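Local coordinates for protein CysE, serine acetyltransferase (Brucella abortus, PDB 4HZD) that probably transfers the acetyl group of acetyl-coenzyme A to L-serine, giving O-acetylserine for cysteine biosynthesis, and binds coenzyme A, at residues Ser199-Arg202 and His203-Arg207; Gln122-Arg125 and Leu126-Leu130; Glu26-Glu29 and Ala30-Asp34; Asp94-Ala97 and Val98-Asp102. All blocks are in the same frame, centred on the assembly; numbering follows the deposited sequence.

Contact 1. Residues Ser199-Arg202 and His203-Arg207; sequences SGDR and HPKIR
Arg202 and His203 send their side chains out side by side in the same direction, the arginine chain running over one face of the imidazole. Arg202 CG sits 3.6 Å from the centroid of the His203 ring and 18° off its normal, a CH-pi contact. Farther along, His203 CE1 lies over one face of the Arg202 guanidinium, displaced toward its rim, with the two planes 53° apart. With chi1 at 66°, Arg202 CG stands between its own N and C, and the chain then extends so that NH1 returns to Gly200 O (3.0 Å), the acceptor lying in the guanidinium plane; NH2 continues to Glu176. His203 ND1 is fixed by the backbone N of Thr177.

Asp201 and Lys205 instead approach from opposite directions. Lys205 NZ meets Asp201 OD1 at 2.6 Å on the syn side, somewhat out of the carboxylate plane, and also reaches His203 O at 2.6 Å. Asn221 OD1 and Thr177 O are within bonding reach too, so four oxygens share three N-H groups. Lys205 thus ties the end of the loop before strand 205-206 to neighbouring coils of the left-handed beta-helix, and its positive charge is probably stabilised by this cluster of oxygens.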
loop_
_atom_site.group_PDB
_atom_site.type_symbol
_atom_site.label_atom_id
_atom_site.label_comp_id
_atom_site.label_asym_id
_atom_site.label_seq_id
_atom_site.Cartn_x
_atom_site.Cartn_y
_atom_site.Cartn_z
ATOM N N SER A 199 24.272 15.764 32.792
ATOM C CA SER A 199 24.259 16.569 31.570
ATOM C C SER A 199 24.938 15.955 30.348
ATOM O O SER A 199 24.390 15.995 29.246
ATOM C CB SER A 199 24.908 17.931 31.852
ATOM O OG SER A 199 24.496 18.445 33.111
ATOM N N GLY A 200 26.148 15.439 30.532
ATOM C CA GLY A 200 26.978 15.044 29.404
ATOM C C GLY A 200 26.934 13.546 29.306
ATOM O O GLY A 200 25.915 12.974 28.916
ATOM N N ASP A 201 28.029 12.917 29.708
ATOM C CA ASP A 201 28.122 11.476 29.711
ATOM C C ASP A 201 27.259 10.952 30.865
ATOM O O ASP A 201 27.508 11.267 32.029
ATOM C CB ASP A 201 29.585 11.058 29.822
ATOM C CG ASP A 201 29.803 9.586 29.481
ATOM O OD1 ASP A 201 28.809 8.843 29.271
ATOM O OD2 ASP A 201 30.982 9.174 29.428
ATOM N N ARG A 202 26.224 10.169 30.546
ATOM C CA ARG A 202 25.154 9.924 31.508
ATOM C C ARG A 202 24.433 8.579 31.387
ATOM O O ARG A 202 23.396 8.392 32.025
ATOM C CB ARG A 202 24.115 11.070 31.437
ATOM C CG ARG A 202 23.317 11.170 30.123
ATOM C CD ARG A 202 22.546 12.507 29.992
ATOM N NE ARG A 202 21.679 12.583 28.794
ATOM C CZ ARG A 202 22.087 12.820 27.537
ATOM N NH1 ARG A 202 23.374 13.011 27.235
ATOM N NH2 ARG A 202 21.191 12.861 26.552
ATOM N N HIS A 203 24.931 7.665 30.553
ATOM C CA HIS A 203 24.229 6.381 30.349
ATOM C C HIS A 203 25.277 5.335 30.536
ATOM O O HIS A 203 26.480 5.675 30.564
ATOM C CB HIS A 203 23.575 6.310 28.945
ATOM C CG HIS A 203 22.588 7.443 28.666
ATOM N ND1 HIS A 203 22.802 8.382 27.725
ATOM C CD2 HIS A 203 21.354 7.753 29.245
ATOM C CE1 HIS A 203 21.774 9.265 27.711
ATOM N NE2 HIS A 203 20.900 8.896 28.642
ATOM N N PRO A 204 24.860 4.067 30.658
ATOM C CA PRO A 204 25.756 2.981 31.034
ATOM C C PRO A 204 26.796 2.511 30.029
ATOM O O PRO A 204 26.659 2.632 28.782
ATOM C CB PRO A 204 24.798 1.818 31.350
ATOM C CG PRO A 204 23.540 2.482 31.755
ATOM C CD PRO A 204 23.447 3.640 30.783
ATOM N N LYS A 205 27.851 1.979 30.617
ATOM C CA LYS A 205 28.938 1.368 29.891
ATOM C C LYS A 205 28.888 -0.127 30.192
ATOM O O LYS A 205 29.163 -0.566 31.319
ATOM C CB LYS A 205 30.271 2.001 30.314
ATOM C CG LYS A 205 30.264 3.534 30.314
ATOM C CD LYS A 205 30.154 4.119 28.900
ATOM C CE LYS A 205 29.997 5.654 28.865
ATOM N NZ LYS A 205 28.759 6.208 29.494
ATOM N N ILE A 206 28.487 -0.903 29.196
ATOM C CA ILE A 206 28.354 -2.360 29.348
ATOM C C ILE A 206 29.579 -3.064 28.749
ATOM O O ILE A 206 29.807 -2.997 27.533
ATOM C CB ILE A 206 27.039 -2.853 28.691
ATOM C CG1 ILE A 206 25.856 -1.962 29.136
ATOM C CG2 ILE A 206 26.785 -4.331 28.954
ATOM C CD1 ILE A 206 25.562 -1.980 30.638
ATOM N N ARG A 207 30.343 -3.762 29.610
ATOM C CA ARG A 207 31.556 -4.489 29.203
ATOM C C ARG A 207 31.209 -5.832 28.552
ATOM O O ARG A 207 30.059 -6.258 28.575
ATOM C CB ARG A 207 32.477 -4.716 30.405
ATOM C CG ARG A 207 32.931 -3.428 31.090
ATOM C CD ARG A 207 34.073 -2.778 30.342
ATOM N NE ARG A 207 34.364 -1.423 30.835
ATOM C CZ ARG A 207 33.878 -0.283 30.309
ATOM N NH1 ARG A 207 33.046 -0.309 29.270
ATOM N NH2 ARG A 207 34.214 0.901 30.826
#

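Contact 2. Residues Gln122-Arg125 and Leu126-Leu130; sequences QTHR and LAHWL
His124 and His128 both carry CG anti to the backbone N (chi1 173° in His124, nearly the same in His128), which makes the two imidazoles point the same way; their four-residue spacing puts them on one side of helix 116-132, a turn apart. Their rings meet obliquely, centroids 5.5 Å apart and planes at 37°. The closer touch is made by the methylene group: His128 CB lies over one face of the His124 ring, 4.0 Å from its centroid, a CH-pi contact. Each imidazole is held by a carbonyl beyond the helix, His124 NE2 by Ala158 O and His128 ND1 by Pro156 O. The two nitrogens stand 4.1 Å apart, His124 NE2 to His128 ND1, each turned to its own acceptor.

Underneath runs regular i to i+4 backbone bonding: His128 N to His124 O is short at 2.7 Å, while Ala127 N to Thr123 O, at 2.9 Å, is almost straight (178°). Along the preceding turn, Arg125 extends beside Gln122, and its NE gives a weak bond to Gln122 OE1, which also accepts from Trp87 NE1. The stronger partner of Arg125 is Asp94, with the carbonyls of Leu160 and Gly161 also gripped by its terminal nitrogens. Leu126 and Ala127 pack instead on Leu142 of helix 136-149. The result is an amphipathic alpha-helix whose polar face, bearing His124, Arg125 and His128, docks onto backbone carbonyls of the first coil of the left-handed beta-helix, joining the helical N-terminal domain to the hexapeptide-repeat domain.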
loop_
_atom_site.group_PDB
_atom_site.type_symbol
_atom_site.label_atom_id
_atom_site.label_comp_id
_atom_site.label_asym_id
_atom_site.label_seq_id
_atom_site.Cartn_x
_atom_site.Cartn_y
_atom_site.Cartn_z
ATOM N N GLN A 122 20.968 -4.034 13.474
ATOM C CA GLN A 122 21.517 -3.568 12.185
ATOM C C GLN A 122 20.916 -2.223 11.789
ATOM O O GLN A 122 21.598 -1.365 11.212
ATOM C CB GLN A 122 21.343 -4.625 11.083
ATOM C CG GLN A 122 21.619 -6.057 11.517
ATOM C CD GLN A 122 22.932 -6.214 12.309
ATOM O OE1 GLN A 122 23.892 -5.443 12.126
ATOM N NE2 GLN A 122 22.985 -7.222 13.157
ATOM N N THR A 123 19.657 -2.009 12.146
ATOM C CA THR A 123 19.023 -0.704 11.921
ATOM C C THR A 123 19.764 0.350 12.716
ATOM O O THR A 123 20.097 1.391 12.167
ATOM C CB THR A 123 17.508 -0.673 12.271
ATOM O OG1 THR A 123 16.824 -1.651 11.508
ATOM C CG2 THR A 123 16.919 0.697 11.933
ATOM N N HIS A 124 20.140 0.049 13.977
ATOM C CA HIS A 124 20.970 0.995 14.707
ATOM C C HIS A 124 22.310 1.259 14.056
ATOM O O HIS A 124 22.760 2.404 13.999
ATOM C CB HIS A 124 21.263 0.564 16.135
ATOM C CG HIS A 124 22.260 1.481 16.799
ATOM N ND1 HIS A 124 21.961 2.769 17.101
ATOM C CD2 HIS A 124 23.615 1.306 17.095
ATOM C CE1 HIS A 124 23.050 3.358 17.638
ATOM N NE2 HIS A 124 24.057 2.467 17.622
ATOM N N ARG A 125 22.980 0.203 13.613
ATOM C CA ARG A 125 24.260 0.358 12.923
ATOM C C ARG A 125 24.119 1.342 11.740
ATOM O O ARG A 125 24.960 2.213 11.538
ATOM C CB ARG A 125 24.759 -1.011 12.447
ATOM C CG ARG A 125 25.023 -1.982 13.598
ATOM C CD ARG A 125 26.007 -3.102 13.252
ATOM N NE ARG A 125 25.921 -4.222 14.220
ATOM C CZ ARG A 125 26.437 -4.191 15.456
ATOM N NH1 ARG A 125 27.042 -3.088 15.917
ATOM N NH2 ARG A 125 26.334 -5.251 16.240
ATOM N N LEU A 126 23.047 1.198 10.968
ATOM C CA LEU A 126 22.769 2.125 9.859
ATOM C C LEU A 126 22.585 3.544 10.376
ATOM O O LEU A 126 23.250 4.466 9.910
ATOM C CB LEU A 126 21.521 1.692 9.062
ATOM C CG LEU A 126 21.152 2.614 7.864
ATOM C CD1 LEU A 126 22.396 2.846 6.982
ATOM C CD2 LEU A 126 19.969 2.043 7.060
ATOM N N ALA A 127 21.662 3.709 11.317
ATOM C CA ALA A 127 21.383 5.017 11.926
ATOM C C ALA A 127 22.635 5.699 12.506
ATOM O O ALA A 127 22.817 6.925 12.401
ATOM C CB ALA A 127 20.289 4.867 12.998
ATOM N N HIS A 128 23.486 4.903 13.133
ATOM C CA HIS A 128 24.701 5.393 13.812
ATOM C C HIS A 128 25.680 5.974 12.794
ATOM O O HIS A 128 26.211 7.070 12.969
ATOM C CB HIS A 128 25.350 4.262 14.635
ATOM C CG HIS A 128 26.600 4.689 15.392
ATOM N ND1 HIS A 128 26.558 5.483 16.495
ATOM C CD2 HIS A 128 27.963 4.395 15.170
ATOM C CE1 HIS A 128 27.820 5.693 16.942
ATOM N NE2 HIS A 128 28.674 5.027 16.131
ATOM N N TRP A 129 25.925 5.218 11.738
ATOM C CA TRP A 129 26.736 5.693 10.620
ATOM C C TRP A 129 26.200 7.015 10.010
ATOM O O TRP A 129 26.957 8.013 9.818
ATOM C CB TRP A 129 26.845 4.564 9.582
ATOM C CG TRP A 129 27.679 4.954 8.388
ATOM C CD1 TRP A 129 29.056 5.218 8.349
ATOM C CD2 TRP A 129 27.200 5.233 7.034
ATOM N NE1 TRP A 129 29.436 5.585 7.078
ATOM C CE2 TRP A 129 28.376 5.623 6.251
ATOM C CE3 TRP A 129 25.953 5.201 6.410
ATOM C CZ2 TRP A 129 28.280 5.951 4.914
ATOM C CZ3 TRP A 129 25.868 5.513 5.057
ATOM C CH2 TRP A 129 27.007 5.875 4.326
ATOM N N LEU A 130 24.897 7.026 9.686
ATOM C CA LEU A 130 24.231 8.227 9.146
ATOM C C LEU A 130 24.426 9.423 10.069
ATOM O O LEU A 130 24.726 10.523 9.602
ATOM C CB LEU A 130 22.710 7.972 8.933
ATOM C CG LEU A 130 22.461 6.976 7.795
ATOM C CD1 LEU A 130 20.992 6.639 7.686
ATOM C CD2 LEU A 130 22.947 7.524 6.455
#

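Contact 3. Residues Glu26-Glu29 and Ala30-Asp34; sequences EAEE and ATRND
Glu28 and Arg32 run side by side on the last turns of alpha-helix 18-33, an i to i+4 acid-base pair of the helical N-terminal domain. Their salt bridge is long: Glu28 OE2 stands 3.8 Å from Arg32 NH2, at the edge of the guanidinium and near its plane, with the carboxylate turned 46° against it. Glu28 CG is anti to the backbone N (chi1 -169°) and the chain beyond is extended, which carries the carboxylate along the helix toward the arginine. Glu29, bent at chi2, crosses Arg32 from another direction; its OE1 touches Arg32 CD at 3.9 Å but lies well out of the guanidinium plane, adding charge attraction alone.

The helix backbone positions these chains. Arg32 N bonds to Glu28 O at 3.2 Å, and the aliphatic part of the arginine leans on the same oxygen. Farther round, Ala30 and Thr31 turn to Leu41 of helix 38-46, and Ala30 also packs on Asp137 of a neighbouring subunit. At the helix end, Asn33 ND2 reaches Gly134 O and Asp34 pairs with Arg135, both of that same subunit, making this a subunit interface on one side and a charged, exposed surface on the other. On the buried side, facing helix 38-46, Ala27 O takes two bonds from one residue, Thr31 N at 3.1 Å and Thr31 OG1 at 3.2 Å, arriving from opposite faces of the carbonyl plane.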
loop_
_atom_site.group_PDB
_atom_site.type_symbol
_atom_site.label_atom_id
_atom_site.label_comp_id
_atom_site.label_asym_id
_atom_site.label_seq_id
_atom_site.Cartn_x
_atom_site.Cartn_y
_atom_site.Cartn_z
ATOM N N GLU A 26 18.167 -23.692 3.818
ATOM C CA GLU A 26 16.996 -23.619 4.709
ATOM C C GLU A 26 15.834 -22.880 4.028
ATOM O O GLU A 26 14.666 -23.257 4.198
ATOM C CB GLU A 26 17.373 -22.938 6.038
ATOM C CG GLU A 26 18.238 -23.770 7.020
ATOM C CD GLU A 26 19.085 -22.906 7.980
ATOM O OE1 GLU A 26 18.870 -21.677 8.082
ATOM O OE2 GLU A 26 20.011 -23.443 8.646
ATOM N N ALA A 27 16.139 -21.825 3.261
ATOM C CA ALA A 27 15.084 -21.062 2.604
ATOM C C ALA A 27 14.460 -21.867 1.482
ATOM O O ALA A 27 13.248 -21.829 1.280
ATOM C CB ALA A 27 15.585 -19.703 2.098
ATOM N N GLU A 28 15.279 -22.615 0.753
ATOM C CA GLU A 28 14.728 -23.381 -0.352
ATOM C C GLU A 28 13.853 -24.533 0.142
ATOM O O GLU A 28 12.810 -24.814 -0.433
ATOM C CB GLU A 28 15.828 -23.939 -1.232
ATOM C CG GLU A 28 15.248 -24.491 -2.522
ATOM C CD GLU A 28 16.319 -24.990 -3.451
ATOM O OE1 GLU A 28 17.517 -24.671 -3.219
ATOM O OE2 GLU A 28 15.960 -25.695 -4.410
ATOM N N GLU A 29 14.311 -25.198 1.203
ATOM C CA GLU A 29 13.586 -26.314 1.769
ATOM C C GLU A 29 12.236 -25.854 2.326
ATOM O O GLU A 29 11.222 -26.551 2.175
ATOM C CB GLU A 29 14.440 -27.001 2.820
ATOM C CG GLU A 29 14.147 -28.486 2.934
ATOM C CD GLU A 29 14.402 -29.267 1.639
ATOM O OE1 GLU A 29 15.137 -28.797 0.725
ATOM O OE2 GLU A 29 13.855 -30.385 1.539
ATOM N N ALA A 30 12.239 -24.658 2.925
ATOM C CA ALA A 30 11.045 -24.031 3.468
ATOM C C ALA A 30 10.021 -23.779 2.383
ATOM O O ALA A 30 8.822 -23.948 2.608
ATOM C CB ALA A 30 11.400 -22.717 4.177
ATOM N N THR A 31 10.497 -23.355 1.203
ATOM C CA THR A 31 9.605 -23.028 0.079
ATOM C C THR A 31 8.927 -24.250 -0.491
ATOM O O THR A 31 7.722 -24.222 -0.767
ATOM C CB THR A 31 10.337 -22.212 -1.024
ATOM O OG1 THR A 31 10.750 -20.980 -0.452
ATOM C CG2 THR A 31 9.380 -21.878 -2.197
ATOM N N ARG A 32 9.694 -25.328 -0.653
ATOM C CA ARG A 32 9.153 -26.602 -1.124
ATOM C C ARG A 32 8.047 -27.088 -0.218
ATOM O O ARG A 32 7.007 -27.544 -0.680
ATOM C CB ARG A 32 10.235 -27.672 -1.159
ATOM C CG ARG A 32 11.421 -27.345 -2.039
ATOM C CD ARG A 32 12.427 -28.495 -2.124
ATOM N NE ARG A 32 13.155 -28.230 -3.334
ATOM C CZ ARG A 32 13.007 -28.898 -4.474
ATOM N NH1 ARG A 32 12.248 -29.980 -4.533
ATOM N NH2 ARG A 32 13.665 -28.499 -5.535
ATOM N N ASN A 33 8.302 -26.999 1.086
ATOM C CA ASN A 33 7.391 -27.487 2.107
ATOM C C ASN A 33 6.143 -26.587 2.254
ATOM O O ASN A 33 5.060 -27.067 2.605
ATOM C CB ASN A 33 8.179 -27.616 3.426
ATOM C CG ASN A 33 7.333 -28.116 4.580
ATOM O OD1 ASN A 33 6.923 -29.280 4.606
ATOM N ND2 ASN A 33 7.085 -27.236 5.567
ATOM N N ASP A 34 6.279 -25.289 1.960
ATOM C CA ASP A 34 5.149 -24.342 2.141
ATOM C C ASP A 34 5.204 -23.306 0.991
ATOM O O ASP A 34 5.648 -22.162 1.200
ATOM C CB ASP A 34 5.246 -23.682 3.565
ATOM C CG ASP A 34 3.883 -23.193 4.128
ATOM O OD1 ASP A 34 2.979 -22.925 3.321
ATOM O OD2 ASP A 34 3.714 -23.073 5.385
#

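Contact 4. Residues Asp94-Ala97 and Val98-Asp102; sequences DIQA and VYDRD
Ala97 CB lies over the centre of one face of the Arg101 guanidinium, 3.6 Å from Arg101 CZ, and this is the compact part of the contact. The arginine, with CG beside its own N (chi1 -55°) and an extended chain, folds back along the last turn of helix 87-101, its CG pressed to Ala97 O at 3.1 Å. The flat group is held over the methyl by bonds from its terminal nitrogens to Gly163 O and to Ser185 OG. The backbone bond from Arg101 N to Ala97 O is weak, and Val98 O accepts from both Arg101 N and Asp102 N as the helix ends.

The outer side is looser. Gln96 bends at chi2 and swings its amide across Asp100, the amide and carboxylate planes 59° apart. Gln96 NE2 reaches Asp100 OD1 at 3.0 Å and OD2 at 3.3 Å, both weak bonds, a forked grip on an exposed carboxylate. Tyr99 stands beside this pair, its CD2 3.9 Å from Gln96 NE2, and its ring meets Phe108.

Ile95 and Val98 are buried: Ile95 packs on Phe118 of helix 116-132 and on helix 109-113, while Val98, with Arg101 beside it, lies against Phe165 of strand 165-166. The final turns of helix 87-101 thus lie between helices 109-113 and 116-132 and the first coils of the beta-helix.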
loop_
_atom_site.group_PDB
_atom_site.type_symbol
_atom_site.label_atom_id
_atom_site.label_comp_id
_atom_site.label_asym_id
_atom_site.label_seq_id
_atom_site.Cartn_x
_atom_site.Cartn_y
_atom_site.Cartn_z
ATOM N N ASP A 94 26.735 -11.398 14.795
ATOM C CA ASP A 94 25.430 -11.155 15.434
ATOM C C ASP A 94 24.470 -12.322 15.200
ATOM O O ASP A 94 23.715 -12.714 16.098
ATOM C CB ASP A 94 24.802 -9.837 14.953
ATOM C CG ASP A 94 25.483 -8.603 15.506
ATOM O OD1 ASP A 94 26.315 -8.677 16.446
ATOM O OD2 ASP A 94 25.187 -7.510 14.994
ATOM N N ILE A 95 24.492 -12.874 13.984
ATOM C CA ILE A 95 23.707 -14.062 13.644
ATOM C C ILE A 95 24.185 -15.284 14.449
ATOM O O ILE A 95 23.373 -16.028 15.032
ATOM C CB ILE A 95 23.775 -14.361 12.120
ATOM C CG1 ILE A 95 22.977 -13.332 11.308
ATOM C CG2 ILE A 95 23.273 -15.776 11.812
ATOM C CD1 ILE A 95 23.150 -13.534 9.801
ATOM N N GLN A 96 25.508 -15.470 14.476
ATOM C CA GLN A 96 26.130 -16.517 15.282
ATOM C C GLN A 96 25.810 -16.405 16.785
ATOM O O GLN A 96 25.594 -17.429 17.425
ATOM C CB GLN A 96 27.653 -16.629 14.994
ATOM C CG GLN A 96 28.323 -17.839 15.646
ATOM C CD GLN A 96 28.056 -19.154 14.911
ATOM O OE1 GLN A 96 27.913 -19.199 13.685
ATOM N NE2 GLN A 96 27.985 -20.232 15.669
ATOM N N ALA A 97 25.688 -15.182 17.319
ATOM C CA ALA A 97 25.240 -14.979 18.702
ATOM C C ALA A 97 23.868 -15.588 18.980
ATOM O O ALA A 97 23.667 -16.250 20.011
ATOM C CB ALA A 97 25.229 -13.502 19.076
ATOM N N VAL A 98 22.915 -15.338 18.084
ATOM C CA VAL A 98 21.573 -15.897 18.270
ATOM C C VAL A 98 21.657 -17.409 18.223
ATOM O O VAL A 98 21.071 -18.097 19.054
ATOM C CB VAL A 98 20.548 -15.434 17.190
ATOM C CG1 VAL A 98 19.191 -16.095 17.435
ATOM C CG2 VAL A 98 20.386 -13.917 17.218
ATOM N N TYR A 99 22.360 -17.911 17.218
ATOM C CA TYR A 99 22.441 -19.344 16.982
ATOM C C TYR A 99 23.020 -20.024 18.236
ATOM O O TYR A 99 22.473 -21.021 18.698
ATOM C CB TYR A 99 23.266 -19.651 15.722
ATOM C CG TYR A 99 23.345 -21.142 15.418
ATOM C CD1 TYR A 99 22.281 -21.818 14.794
ATOM C CD2 TYR A 99 24.471 -21.876 15.766
ATOM C CE1 TYR A 99 22.347 -23.179 14.524
ATOM C CE2 TYR A 99 24.556 -23.233 15.492
ATOM C CZ TYR A 99 23.503 -23.879 14.869
ATOM O OH TYR A 99 23.605 -25.229 14.627
ATOM N N ASP A 100 24.082 -19.438 18.791
ATOM C CA ASP A 100 24.770 -19.976 19.985
ATOM C C ASP A 100 24.042 -19.790 21.305
ATOM O O ASP A 100 24.221 -20.601 22.210
ATOM C CB ASP A 100 26.174 -19.374 20.110
ATOM C CG ASP A 100 27.113 -19.846 19.005
ATOM O OD1 ASP A 100 26.846 -20.878 18.382
ATOM O OD2 ASP A 100 28.116 -19.172 18.749
ATOM N N ARG A 101 23.233 -18.733 21.422
ATOM C CA ARG A 101 22.694 -18.314 22.717
ATOM C C ARG A 101 21.184 -18.557 22.897
ATOM O O ARG A 101 20.735 -18.532 24.007
ATOM C CB ARG A 101 23.034 -16.846 23.039
ATOM C CG ARG A 101 24.524 -16.494 22.998
ATOM C CD ARG A 101 24.777 -15.024 23.320
ATOM N NE ARG A 101 26.033 -14.629 22.703
ATOM C CZ ARG A 101 26.434 -13.390 22.438
ATOM N NH1 ARG A 101 25.707 -12.329 22.770
ATOM N NH2 ARG A 101 27.610 -13.221 21.842
ATOM N N ASP A 102 20.413 -18.789 21.822
ATOM C CA ASP A 102 18.957 -19.050 21.955
ATOM C C ASP A 102 18.531 -20.481 21.608
ATOM O O ASP A 102 18.544 -20.850 20.431
ATOM C CB ASP A 102 18.152 -18.115 21.051
ATOM C CG ASP A 102 16.644 -18.044 21.432
ATOM O OD1 ASP A 102 16.119 -18.880 22.214
ATOM O OD2 ASP A 102 15.973 -17.128 20.920
#

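Contacts 2 and 4 meet directly: Asp94 OD2 of contact 4 forms a salt bridge with Arg125 NH2 of contact 2 at 2.8 Å and probably a hydrogen bond with Gln122 NE2 at 2.9 Å, so helices 87-101 and 116-132 are coupled where both adjoin the beta-helix. Contact 3 lies farther out in the helical domain, its nearest atoms about 6 Å from contact 4, and faces other subunits. Contact 1 is on the beta-helix, its centre about 45 Å from that of contact 3. It is near bound coenzyme A, with the His203 side chain about 6 Å away; the Arg101 side chain of contact 4 is about 12 Å from a coenzyme A.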